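Local coordinates for putative membrane anchored protein (Corynebacterium diphtheriae, PDB 3LSO) that is of unknown function but is probably held at the cell surface by a membrane-spanning helix, with its N-terminal domain belonging to the E-set clan, at residues D297-L302 with D442-P447; S325-P330 with P409-A414; A333-Y338 with Y402-T407; I340-P345 with Y427-G432. All blocks are in the same frame, centred on the assembly; numbering follows the deposited sequence.

How the interactions relate
The four contacts show how a beta sandwich divides its chemistry between pairing within a sheet and packing between sheets. Interactions 2, 3 and 4 are antiparallel strand pairs built on backbone hydrogen bonds; interaction 1 carries strand 298-303 of one sheet across strand 440-453 of the other through side-chain packing, part of it against backbone. Interactions 1 and 4 are buried, their centres about 8 Å apart, and strands 425-435 and 440-453 run side by side. Interaction 2 is half buried, pairing hydroxyls on one face and sending A326 and V412 inward on the other. Interaction 3 shares strand 335-343 with interaction 4 but sits at a more exposed end, where arginine and tyrosine side chains take part.

Interaction 1. Residues D297-L302 with D442-P447; sequences DSYTGL and DLVSIP
V444 opens the contact from strand 440-453 by setting its CG2 methyl against one face of the Y299 ring, offset toward the rim and 4.3 Å from CZ of Y299, so the tyrosine is met on its flat side near the phenol end. The hydroxyl at that end is gripped beyond the two strands, by D295 and K435, which fixes the far end of the ring while V444 supports its face. S445 comes next and turns to the other side of its strand, where OG bonds to the backbone of D289. This is the face-to-face packing of a beta sandwich: strand 298-303 belongs to a four-stranded sheet, strand 440-453 to the sheet lying against it, and the segments cross at -53° with their axes 7.5 Å apart at closest approach. I446 then points back to the interface and spreads its branches under three consecutive residues. With chi1 at -70°, CG1 sits beside the backbone N and touches CB of Y299 at 4.2 Å, and CD1 extends to within 3.5 Å of the carbonyl O of T300. The other branch, CG2, rests against bare backbone, 3.7 Å from the N of G301, which has no side chain to hold the strands apart. At P447 the chain turns a corner, so what follows belongs to a different sheet or face.

Interaction 2. Residues S325-P330 with P409-A414; sequences SASLLP and PQTVSA
The hydroxyls of S327 and T411 meet head-on, OG to OG1, at 2.7 Å, with either able to donate. Both oxygens lie beside their own backbone N and point away from the carbonyl carbon (chi1 -75° for S327, -57° for T411), a shared torsion that turns them toward each other across a non-hydrogen-bonded pair. The pair belongs to an antiparallel ladder between the two inner strands, 321-329 and 410-417, of the four-stranded sheet of a beta sandwich. Four backbone bonds carry it. A326 and V412 exchange two, A326 N to V412 O at 2.8 Å being the shorter, and L328 and Q410 exchange two more, one of them from L328 N to Q410 O at 2.9 Å. Between these rungs the strands close in, and CA-H groups add weak contacts to the same carbonyls, such as T411 CA to A326 O at 3.3 Å.

The two faces of the ladder differ in kind. S325, S327, T411 and S413 give one face a row of small polar groups, at least partly open to solvent. On the other, A326 packs on I342 of the facing sheet, and V412 on I340 and I342; L328 lies beside them, and Q410 shares this face at its end. The CG2 methyl of T411 packs against S325 OG, 3.4 Å away. At the end of the ladder L329, whose CB leans away from the partner strand, brings a methyl back obliquely to the proline ring, CD2 lying 3.7 Å from CG of P409.

Interaction 3. Residues A333-Y338 with Y402-T407; sequences APIRVY and YSVVDT
Two successive bends in R336, chi2 -84° and chi3 -68°, fold its chain back so that the guanidinium lies over Y402 CB and beside S403. CB sits over the centre of the guanidinium plane, 3.9 Å from CZ, while NH1 gives its hydrogen within that plane to S403 OG at 2.8 Å. Next door Y338 brings the CD1 edge of its ring against the face of Y402, a T-shaped pair with centroids 4.8 Å apart and planes at 71°. The CA of Y338 also rests over the Y402 ring. The phenol oxygen of Y402 is held by the backbone N of Y378, whose own ring joins this cluster.

The backbones pair alongside. V404 N bonds to I335 O at 2.7 Å and I335 N returns a longer bond to V404 O, while V337 N takes the carbonyl of Y402 at 3.0 Å. On the opposite face from R336, I335 CG1 lies alongside V404 CB at 3.6 Å. Strand 335-343 thus lies between 425-435 and the brief antiparallel strand 403-404, in a sheet of a beta sandwich where 394-398 pairs with it further along.

Interaction 4. Residues I340-P345 with Y427-G432; sequences IGINAP and YMFQMG
Backbone hydrogen bonds pair the two strands at G341 with G432 and at N343 with Q430. Both pairs are closed by two bonds; G432 N reaches G341 O at 2.7 Å, with a longer return bond from G341 N, and N343 N reaches Q430 O at 2.7 Å. Between them I342 and M431 form the non-hydrogen-bonded pair.

Side-chain amides repeat the theme on one face. N343 swings its CG anti to the backbone N (chi1 -175°), which lays its amide alongside that of Q430, the planes 30° apart. ND2 gives a hydrogen to OE1 of Q430 at 2.9 Å, close to both amide planes. The remaining ends are occupied too: N343 OD1 receives the N-H of N390, and Q430 NE2 makes a weak bond to S445.

Apolar contacts fill the other face. M431, a selenomethionine, stretches its chain until CE meets CD1 of I340. I342 CG2 lies 3.9 Å from CD1 of F429, and A344 CB approaches CE1 of the same ring. P345 adds a CH-pi contact, its CD 4.0 Å from the F429 centroid and 21° off the ring normal, and leans its CG on Y427 CB at 4.0 Å. Beyond the pair, F429 packs on V322 and V324 and I342 on V412. With an amide pair on one face and apolar groups turned toward the second sheet, strands 335-343 and 425-435 form an antiparallel pair inside one sheet of a beta sandwich, packed on the other.

Interaction 1. Residues D297-L302 with D442-P447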
loop_
_atom_site.group_PDB
_atom_site.type_symbol
_atom_site.label_atom_id
_atom_site.label_comp_id
_atom_site.label_asym_id
_atom_site.label_seq_id
_atom_site.Cartn_x
_atom_site.Cartn_y
_atom_site.Cartn_z
ATOM N N ASP B 297 5.720 -30.455 15.065
ATOM C CA ASP B 297 6.644 -30.258 13.969
ATOM C C ASP B 297 6.165 -29.224 12.968
ATOM O O ASP B 297 5.128 -28.625 13.141
ATOM C CB ASP B 297 6.952 -31.588 13.317
ATOM C CG ASP B 297 7.526 -32.544 14.295
ATOM O OD1 ASP B 297 8.440 -32.134 15.055
ATOM O OD2 ASP B 297 7.034 -33.679 14.343
ATOM N N SER B 298 6.951 -28.970 11.945
ATOM C CA SER B 298 6.465 -28.104 10.901
ATOM C C SER B 298 6.990 -28.613 9.555
ATOM O O SER B 298 7.880 -29.466 9.545
ATOM C CB SER B 298 6.776 -26.632 11.207
ATOM O OG SER B 298 8.089 -26.285 10.828
ATOM N N TYR B 299 6.404 -28.127 8.456
ATOM C CA TYR B 299 6.624 -28.682 7.134
ATOM C C TYR B 299 6.995 -27.632 6.085
ATOM O O TYR B 299 6.633 -26.459 6.178
ATOM C CB TYR B 299 5.349 -29.403 6.674
ATOM C CG TYR B 299 4.877 -30.442 7.640
ATOM C CD1 TYR B 299 4.324 -30.074 8.842
ATOM C CD2 TYR B 299 4.986 -31.802 7.342
ATOM C CE1 TYR B 299 3.911 -31.012 9.756
ATOM C CE2 TYR B 299 4.577 -32.775 8.253
ATOM C CZ TYR B 299 4.037 -32.361 9.465
ATOM O OH TYR B 299 3.612 -33.274 10.408
ATOM N N THR B 300 7.692 -28.084 5.054
ATOM C CA THR B 300 7.962 -27.278 3.860
ATOM C C THR B 300 7.905 -28.215 2.618
ATOM O O THR B 300 7.583 -29.421 2.746
ATOM C CB THR B 300 9.307 -26.495 3.964
ATOM O OG1 THR B 300 9.524 -25.761 2.761
ATOM C CG2 THR B 300 10.466 -27.420 4.110
ATOM N N GLY B 301 8.199 -27.675 1.432
ATOM C CA GLY B 301 8.111 -28.464 0.232
ATOM C C GLY B 301 8.676 -27.740 -0.960
ATOM O O GLY B 301 9.232 -26.649 -0.825
ATOM N N LEU B 302 8.548 -28.362 -2.126
ATOM C CA LEU B 302 9.053 -27.832 -3.372
ATOM C C LEU B 302 8.148 -28.378 -4.436
ATOM O O LEU B 302 7.733 -29.542 -4.356
ATOM C CB LEU B 302 10.462 -28.357 -3.657
ATOM C CG LEU B 302 11.674 -27.925 -2.828
ATOM C CD1 LEU B 302 12.815 -28.962 -2.878
ATOM C CD2 LEU B 302 12.152 -26.572 -3.302
ATOM N N ASP B 442 -1.784 -37.873 10.144
ATOM C CA ASP B 442 -2.234 -36.602 9.617
ATOM C C ASP B 442 -1.920 -36.463 8.122
ATOM O O ASP B 442 -0.943 -37.062 7.615
ATOM C CB ASP B 442 -1.542 -35.496 10.400
ATOM C CG ASP B 442 -2.272 -34.159 10.324
ATOM O OD1 ASP B 442 -3.294 -34.061 9.580
ATOM O OD2 ASP B 442 -1.803 -33.209 11.042
ATOM N N LEU B 443 -2.752 -35.695 7.413
ATOM C CA LEU B 443 -2.458 -35.286 6.049
ATOM C C LEU B 443 -2.373 -33.774 6.063
ATOM O O LEU B 443 -3.322 -33.093 6.471
ATOM C CB LEU B 443 -3.518 -35.776 5.087
ATOM C CG LEU B 443 -3.498 -37.285 4.852
ATOM C CD1 LEU B 443 -4.850 -37.788 4.401
ATOM C CD2 LEU B 443 -2.417 -37.726 3.852
ATOM N N VAL B 444 -1.219 -33.242 5.663
ATOM C CA VAL B 444 -0.970 -31.812 5.853
ATOM C C VAL B 444 -0.663 -31.105 4.542
ATOM O O VAL B 444 0.328 -31.428 3.865
ATOM C CB VAL B 444 0.187 -31.573 6.812
ATOM C CG1 VAL B 444 0.316 -30.098 7.076
ATOM C CG2 VAL B 444 -0.031 -32.345 8.094
ATOM N N SER B 445 -1.523 -30.145 4.199
ATOM C CA SER B 445 -1.368 -29.327 3.001
ATOM C C SER B 445 -0.119 -28.489 3.090
ATOM O O SER B 445 0.098 -27.808 4.095
ATOM C CB SER B 445 -2.566 -28.409 2.854
ATOM O OG SER B 445 -3.724 -29.194 2.694
ATOM N N ILE B 446 0.706 -28.550 2.050
ATOM C CA ILE B 446 1.975 -27.844 2.045
ATOM C C ILE B 446 1.867 -26.721 1.037
ATOM O O ILE B 446 1.906 -26.963 -0.174
ATOM C CB ILE B 446 3.185 -28.795 1.799
ATOM C CG1 ILE B 446 3.392 -29.688 3.025
ATOM C CG2 ILE B 446 4.477 -28.018 1.616
ATOM C CD1 ILE B 446 4.344 -30.768 2.787
ATOM N N PRO B 447 1.680 -25.484 1.520
ATOM C CA PRO B 447 1.481 -24.354 0.608
ATOM C C PRO B 447 2.697 -24.125 -0.257
ATOM O O PRO B 447 2.607 -23.379 -1.205
ATOM C CB PRO B 447 1.311 -23.144 1.546
ATOM C CG PRO B 447 0.984 -23.706 2.886
ATOM C CD PRO B 447 1.598 -25.087 2.939
#

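Interaction 2. Residues S325-P330 with P409-A414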
loop_
_atom_site.group_PDB
_atom_site.type_symbol
_atom_site.label_atom_id
_atom_site.label_comp_id
_atom_site.label_asym_id
_atom_site.label_seq_id
_atom_site.Cartn_x
_atom_site.Cartn_y
_atom_site.Cartn_z
ATOM N N SER B 325 8.473 -32.206 -3.780
ATOM C CA SER B 325 9.259 -32.612 -2.648
ATOM C C SER B 325 8.501 -32.165 -1.416
ATOM O O SER B 325 7.859 -31.114 -1.426
ATOM C CB SER B 325 10.604 -31.901 -2.724
ATOM O OG SER B 325 11.450 -32.329 -1.684
ATOM N N ALA B 326 8.545 -32.953 -0.354
ATOM C CA ALA B 326 7.881 -32.546 0.909
ATOM C C ALA B 326 8.758 -32.921 2.092
ATOM O O ALA B 326 9.238 -34.060 2.166
ATOM C CB ALA B 326 6.533 -33.179 1.031
ATOM N N SER B 327 8.988 -31.976 2.998
ATOM C CA SER B 327 9.897 -32.211 4.098
ATOM C C SER B 327 9.181 -32.044 5.422
ATOM O O SER B 327 8.491 -31.060 5.623
ATOM C CB SER B 327 11.025 -31.192 4.040
ATOM O OG SER B 327 11.970 -31.467 3.037
ATOM N N LEU B 328 9.354 -32.972 6.347
ATOM C CA LEU B 328 8.959 -32.732 7.737
ATOM C C LEU B 328 10.166 -32.218 8.491
ATOM O O LEU B 328 11.241 -32.808 8.414
ATOM C CB LEU B 328 8.480 -34.026 8.362
ATOM C CG LEU B 328 8.095 -34.125 9.829
ATOM C CD1 LEU B 328 7.658 -35.529 10.022
ATOM C CD2 LEU B 328 9.272 -33.826 10.794
ATOM N N LEU B 329 9.988 -31.143 9.245
ATOM C CA LEU B 329 11.084 -30.481 9.926
ATOM C C LEU B 329 10.997 -30.717 11.437
ATOM O O LEU B 329 10.211 -30.063 12.101
ATOM C CB LEU B 329 11.025 -28.989 9.611
ATOM C CG LEU B 329 10.940 -28.630 8.115
ATOM C CD1 LEU B 329 10.617 -27.159 7.914
ATOM C CD2 LEU B 329 12.205 -29.028 7.313
ATOM N N PRO B 330 11.792 -31.657 11.983
ATOM C CA PRO B 330 11.649 -32.008 13.376
ATOM C C PRO B 330 11.732 -30.779 14.215
ATOM O O PRO B 330 12.510 -29.875 13.900
ATOM C CB PRO B 330 12.885 -32.862 13.658
ATOM C CG PRO B 330 13.205 -33.436 12.429
ATOM C CD PRO B 330 12.880 -32.422 11.370
ATOM N N PRO B 409 15.780 -32.094 7.882
ATOM C CA PRO B 409 14.522 -32.447 7.228
ATOM C C PRO B 409 14.418 -33.920 6.884
ATOM O O PRO B 409 15.393 -34.496 6.403
ATOM C CB PRO B 409 14.583 -31.650 5.932
ATOM C CG PRO B 409 15.467 -30.494 6.217
ATOM C CD PRO B 409 16.502 -31.041 7.135
ATOM N N GLN B 410 13.246 -34.510 7.134
ATOM C CA GLN B 410 12.889 -35.854 6.652
ATOM C C GLN B 410 12.061 -35.699 5.362
ATOM O O GLN B 410 10.934 -35.242 5.396
ATOM C CB GLN B 410 12.073 -36.614 7.701
ATOM C CG GLN B 410 12.612 -36.576 9.144
ATOM C CD GLN B 410 13.970 -37.242 9.313
ATOM O OE1 GLN B 410 15.001 -36.582 9.339
ATOM N NE2 GLN B 410 13.971 -38.550 9.439
ATOM N N THR B 411 12.606 -36.066 4.217
ATOM C CA THR B 411 12.025 -35.671 2.943
ATOM C C THR B 411 11.563 -36.851 2.084
ATOM O O THR B 411 12.263 -37.852 1.918
ATOM C CB THR B 411 13.037 -34.829 2.156
ATOM O OG1 THR B 411 13.419 -33.702 2.953
ATOM C CG2 THR B 411 12.459 -34.330 0.864
ATOM N N VAL B 412 10.373 -36.734 1.528
ATOM C CA VAL B 412 9.999 -37.630 0.474
ATOM C C VAL B 412 9.795 -36.788 -0.811
ATOM O O VAL B 412 9.265 -35.671 -0.761
ATOM C CB VAL B 412 8.773 -38.404 0.901
ATOM C CG1 VAL B 412 7.839 -37.498 1.621
ATOM C CG2 VAL B 412 8.091 -39.018 -0.293
ATOM N N SER B 413 10.286 -37.280 -1.937
ATOM C CA SER B 413 10.053 -36.630 -3.226
ATOM C C SER B 413 9.594 -37.615 -4.281
ATOM O O SER B 413 9.871 -38.817 -4.207
ATOM C CB SER B 413 11.295 -35.888 -3.707
ATOM O OG SER B 413 12.402 -36.748 -3.876
ATOM N N ALA B 414 8.853 -37.117 -5.252
ATOM C CA ALA B 414 8.302 -38.011 -6.254
ATOM C C ALA B 414 7.857 -37.214 -7.451
ATOM O O ALA B 414 7.953 -35.994 -7.446
ATOM C CB ALA B 414 7.134 -38.804 -5.673
#

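Interaction 3. Residues A333-Y338 with Y402-T407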
loop_
_atom_site.group_PDB
_atom_site.type_symbol
_atom_site.label_atom_id
_atom_site.label_comp_id
_atom_site.label_asym_id
_atom_site.label_seq_id
_atom_site.Cartn_x
_atom_site.Cartn_y
_atom_site.Cartn_z
ATOM N N ALA B 333 15.220 -33.031 18.720
ATOM C CA ALA B 333 15.669 -34.394 18.448
ATOM C C ALA B 333 16.041 -35.133 19.747
ATOM O O ALA B 333 16.579 -34.526 20.687
ATOM C CB ALA B 333 16.823 -34.380 17.480
ATOM N N PRO B 334 15.767 -36.448 19.811
ATOM C CA PRO B 334 15.201 -37.316 18.795
ATOM C C PRO B 334 13.670 -37.305 18.765
ATOM O O PRO B 334 13.023 -36.891 19.721
ATOM C CB PRO B 334 15.667 -38.680 19.251
ATOM C CG PRO B 334 15.647 -38.583 20.737
ATOM C CD PRO B 334 16.116 -37.203 21.030
ATOM N N ILE B 335 13.097 -37.758 17.662
ATOM C CA ILE B 335 11.671 -37.959 17.586
ATOM C C ILE B 335 11.473 -39.286 16.868
ATOM O O ILE B 335 12.431 -39.831 16.296
ATOM C CB ILE B 335 10.947 -36.822 16.817
ATOM C CG1 ILE B 335 11.386 -36.784 15.359
ATOM C CG2 ILE B 335 11.194 -35.489 17.473
ATOM C CD1 ILE B 335 10.581 -35.821 14.479
ATOM N N ARG B 336 10.236 -39.790 16.899
ATOM C CA ARG B 336 9.872 -41.053 16.253
ATOM C C ARG B 336 8.929 -40.794 15.126
ATOM O O ARG B 336 7.882 -40.194 15.348
ATOM C CB ARG B 336 9.200 -41.949 17.263
ATOM C CG ARG B 336 10.038 -42.114 18.524
ATOM C CD ARG B 336 11.074 -43.210 18.303
ATOM N NE ARG B 336 10.439 -44.532 18.187
ATOM C CZ ARG B 336 11.101 -45.631 17.873
ATOM N NH1 ARG B 336 12.420 -45.547 17.642
ATOM N NH2 ARG B 336 10.463 -46.795 17.803
ATOM N N VAL B 337 9.317 -41.216 13.916
ATOM C CA VAL B 337 8.500 -41.057 12.714
ATOM C C VAL B 337 8.417 -42.406 12.025
ATOM O O VAL B 337 9.437 -43.039 11.746
ATOM C CB VAL B 337 9.122 -40.030 11.720
ATOM C CG1 VAL B 337 8.419 -40.054 10.353
ATOM C CG2 VAL B 337 9.115 -38.614 12.285
ATOM N N TYR B 338 7.200 -42.836 11.735
ATOM C CA TYR B 338 6.962 -44.116 11.104
ATOM C C TYR B 338 6.785 -43.998 9.600
ATOM O O TYR B 338 7.601 -44.536 8.880
ATOM C CB TYR B 338 5.750 -44.777 11.747
ATOM C CG TYR B 338 5.754 -44.663 13.255
ATOM C CD1 TYR B 338 6.886 -45.045 13.985
ATOM C CD2 TYR B 338 4.635 -44.175 13.962
ATOM C CE1 TYR B 338 6.932 -44.960 15.344
ATOM C CE2 TYR B 338 4.678 -44.085 15.364
ATOM C CZ TYR B 338 5.857 -44.489 16.032
ATOM O OH TYR B 338 5.979 -44.437 17.393
ATOM N N TYR B 402 13.045 -46.283 13.649
ATOM C CA TYR B 402 12.101 -45.181 13.480
ATOM C C TYR B 402 12.552 -43.901 14.203
ATOM O O TYR B 402 11.817 -42.890 14.221
ATOM C CB TYR B 402 10.719 -45.570 14.037
ATOM C CG TYR B 402 9.863 -46.470 13.162
ATOM C CD1 TYR B 402 9.841 -46.312 11.791
ATOM C CD2 TYR B 402 9.064 -47.466 13.718
ATOM C CE1 TYR B 402 9.063 -47.103 10.990
ATOM C CE2 TYR B 402 8.274 -48.253 12.920
ATOM C CZ TYR B 402 8.287 -48.067 11.548
ATOM O OH TYR B 402 7.501 -48.833 10.703
ATOM N N SER B 403 13.719 -43.925 14.824
ATOM C CA SER B 403 14.174 -42.722 15.481
ATOM C C SER B 403 14.828 -41.746 14.503
ATOM O O SER B 403 15.706 -42.109 13.719
ATOM C CB SER B 403 15.098 -43.058 16.652
ATOM O OG SER B 403 14.323 -43.460 17.772
ATOM N N VAL B 404 14.390 -40.496 14.565
ATOM C CA VAL B 404 15.021 -39.423 13.835
ATOM C C VAL B 404 16.002 -38.819 14.802
ATOM O O VAL B 404 15.619 -38.274 15.829
ATOM C CB VAL B 404 13.976 -38.427 13.394
ATOM C CG1 VAL B 404 14.620 -37.212 12.689
ATOM C CG2 VAL B 404 12.973 -39.137 12.494
ATOM N N VAL B 405 17.280 -38.926 14.509
ATOM C CA VAL B 405 18.250 -38.601 15.545
ATOM C C VAL B 405 18.670 -37.171 15.543
ATOM O O VAL B 405 19.321 -36.747 16.498
ATOM C CB VAL B 405 19.527 -39.495 15.527
ATOM C CG1 VAL B 405 19.162 -40.958 15.502
ATOM C CG2 VAL B 405 20.412 -39.166 14.363
ATOM N N ASP B 406 18.352 -36.432 14.482
ATOM C CA ASP B 406 18.729 -35.004 14.393
ATOM C C ASP B 406 17.573 -34.169 13.836
ATOM O O ASP B 406 16.592 -34.727 13.369
ATOM C CB ASP B 406 20.011 -34.813 13.565
ATOM C CG ASP B 406 19.877 -35.318 12.131
ATOM O OD1 ASP B 406 18.806 -35.104 11.502
ATOM O OD2 ASP B 406 20.851 -35.927 11.616
ATOM N N THR B 407 17.681 -32.847 13.870
ATOM C CA THR B 407 16.584 -32.012 13.356
ATOM C C THR B 407 16.653 -31.723 11.848
ATOM O O THR B 407 16.049 -30.752 11.373
ATOM C CB THR B 407 16.507 -30.657 14.062
ATOM O OG1 THR B 407 17.703 -29.933 13.779
ATOM C CG2 THR B 407 16.364 -30.824 15.551
#

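Interaction 4. Residues I340-P345 with Y427-G432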
loop_
_atom_site.group_PDB
_atom_site.type_symbol
_atom_site.label_atom_id
_atom_site.label_comp_id
_atom_site.label_asym_id
_atom_site.label_seq_id
_atom_site.Cartn_x
_atom_site.Cartn_y
_atom_site.Cartn_z
ATOM N N ILE B 340 6.049 -41.510 6.069
ATOM C CA ILE B 340 5.850 -40.228 5.413
ATOM C C ILE B 340 5.586 -40.533 3.958
ATOM O O ILE B 340 6.041 -41.557 3.438
ATOM C CB ILE B 340 7.033 -39.247 5.606
ATOM C CG1 ILE B 340 8.289 -39.760 4.933
ATOM C CG2 ILE B 340 7.260 -38.942 7.074
ATOM C CD1 ILE B 340 9.291 -38.684 4.737
ATOM N N GLY B 341 4.794 -39.687 3.323
ATOM C CA GLY B 341 4.587 -39.811 1.884
ATOM C C GLY B 341 3.879 -38.590 1.372
ATOM O O GLY B 341 3.247 -37.870 2.170
ATOM N N ILE B 342 3.992 -38.339 0.062
ATOM C CA ILE B 342 3.221 -37.269 -0.587
ATOM C C ILE B 342 1.836 -37.754 -1.035
ATOM O O ILE B 342 1.727 -38.795 -1.692
ATOM C CB ILE B 342 3.956 -36.717 -1.816
ATOM C CG1 ILE B 342 5.234 -36.014 -1.391
ATOM C CG2 ILE B 342 3.045 -35.754 -2.616
ATOM C CD1 ILE B 342 6.371 -36.260 -2.364
ATOM N N ASN B 343 0.802 -36.981 -0.700
ATOM C CA ASN B 343 -0.588 -37.244 -1.109
ATOM C C ASN B 343 -1.046 -36.133 -2.046
ATOM O O ASN B 343 -1.124 -34.959 -1.662
ATOM C CB ASN B 343 -1.512 -37.290 0.116
ATOM C CG ASN B 343 -2.965 -37.686 -0.231
ATOM O OD1 ASN B 343 -3.225 -38.795 -0.677
ATOM N ND2 ASN B 343 -3.902 -36.795 0.020
ATOM N N ALA B 344 -1.367 -36.498 -3.276
ATOM C CA ALA B 344 -1.561 -35.500 -4.316
ATOM C C ALA B 344 -3.017 -35.091 -4.397
ATOM O O ALA B 344 -3.881 -35.843 -3.959
ATOM C CB ALA B 344 -1.085 -36.078 -5.641
ATOM N N PRO B 345 -3.311 -33.915 -4.967
ATOM C CA PRO B 345 -4.694 -33.629 -5.245
ATOM C C PRO B 345 -5.344 -34.825 -5.881
ATOM O O PRO B 345 -4.707 -35.595 -6.603
ATOM C CB PRO B 345 -4.613 -32.534 -6.287
ATOM C CG PRO B 345 -3.403 -31.807 -5.937
ATOM C CD PRO B 345 -2.435 -32.843 -5.458
ATOM N N TYR B 427 -4.219 -25.740 -6.144
ATOM C CA TYR B 427 -4.079 -27.100 -5.702
ATOM C C TYR B 427 -2.749 -27.146 -4.957
ATOM O O TYR B 427 -1.831 -26.414 -5.332
ATOM C CB TYR B 427 -4.029 -28.025 -6.922
ATOM C CG TYR B 427 -5.297 -28.107 -7.780
ATOM C CD1 TYR B 427 -6.295 -29.054 -7.515
ATOM C CD2 TYR B 427 -5.478 -27.266 -8.870
ATOM C CE1 TYR B 427 -7.454 -29.138 -8.301
ATOM C CE2 TYR B 427 -6.621 -27.333 -9.669
ATOM C CZ TYR B 427 -7.600 -28.270 -9.376
ATOM O OH TYR B 427 -8.718 -28.333 -10.173
HETATM N N MSE B 428 -2.654 -27.951 -3.891
HETATM C CA MSE B 428 -1.399 -28.175 -3.170
HETATM C C MSE B 428 -1.195 -29.653 -3.036
HETATM O O MSE B 428 -2.158 -30.422 -3.073
HETATM C CB MSE B 428 -1.491 -27.670 -1.738
HETATM C CG MSE B 428 -1.210 -26.208 -1.514
HETATM SE SE MSE B 428 -1.848 -25.775 0.261
HETATM C CE MSE B 428 -3.737 -25.948 -0.089
ATOM N N PHE B 429 0.043 -30.064 -2.821
ATOM C CA PHE B 429 0.273 -31.418 -2.376
ATOM C C PHE B 429 0.233 -31.517 -0.847
ATOM O O PHE B 429 0.407 -30.514 -0.140
ATOM C CB PHE B 429 1.579 -31.923 -2.953
ATOM C CG PHE B 429 1.535 -32.072 -4.430
ATOM C CD1 PHE B 429 1.266 -33.292 -5.007
ATOM C CD2 PHE B 429 1.717 -30.975 -5.259
ATOM C CE1 PHE B 429 1.210 -33.433 -6.367
ATOM C CE2 PHE B 429 1.663 -31.118 -6.651
ATOM C CZ PHE B 429 1.408 -32.349 -7.193
ATOM N N GLN B 430 -0.017 -32.714 -0.333
ATOM C CA GLN B 430 -0.006 -32.918 1.106
ATOM C C GLN B 430 1.068 -33.891 1.483
ATOM O O GLN B 430 1.488 -34.711 0.653
ATOM C CB GLN B 430 -1.349 -33.483 1.557
ATOM C CG GLN B 430 -2.534 -32.545 1.302
ATOM C CD GLN B 430 -3.856 -33.148 1.725
ATOM O OE1 GLN B 430 -4.116 -34.331 1.517
ATOM N NE2 GLN B 430 -4.702 -32.334 2.332
HETATM N N MSE B 431 1.505 -33.841 2.736
HETATM C CA MSE B 431 2.311 -34.943 3.307
HETATM C C MSE B 431 1.430 -35.751 4.234
HETATM O O MSE B 431 0.707 -35.178 5.079
HETATM C CB MSE B 431 3.510 -34.427 4.099
HETATM C CG MSE B 431 4.654 -35.452 4.255
HETATM SE SE MSE B 431 6.117 -34.662 5.263
HETATM C CE MSE B 431 7.539 -35.768 4.633
ATOM N N GLY B 432 1.468 -37.066 4.060
ATOM C CA GLY B 432 0.879 -38.009 5.018
ATOM C C GLY B 432 1.942 -38.284 6.082
ATOM O O GLY B 432 3.118 -38.449 5.740
#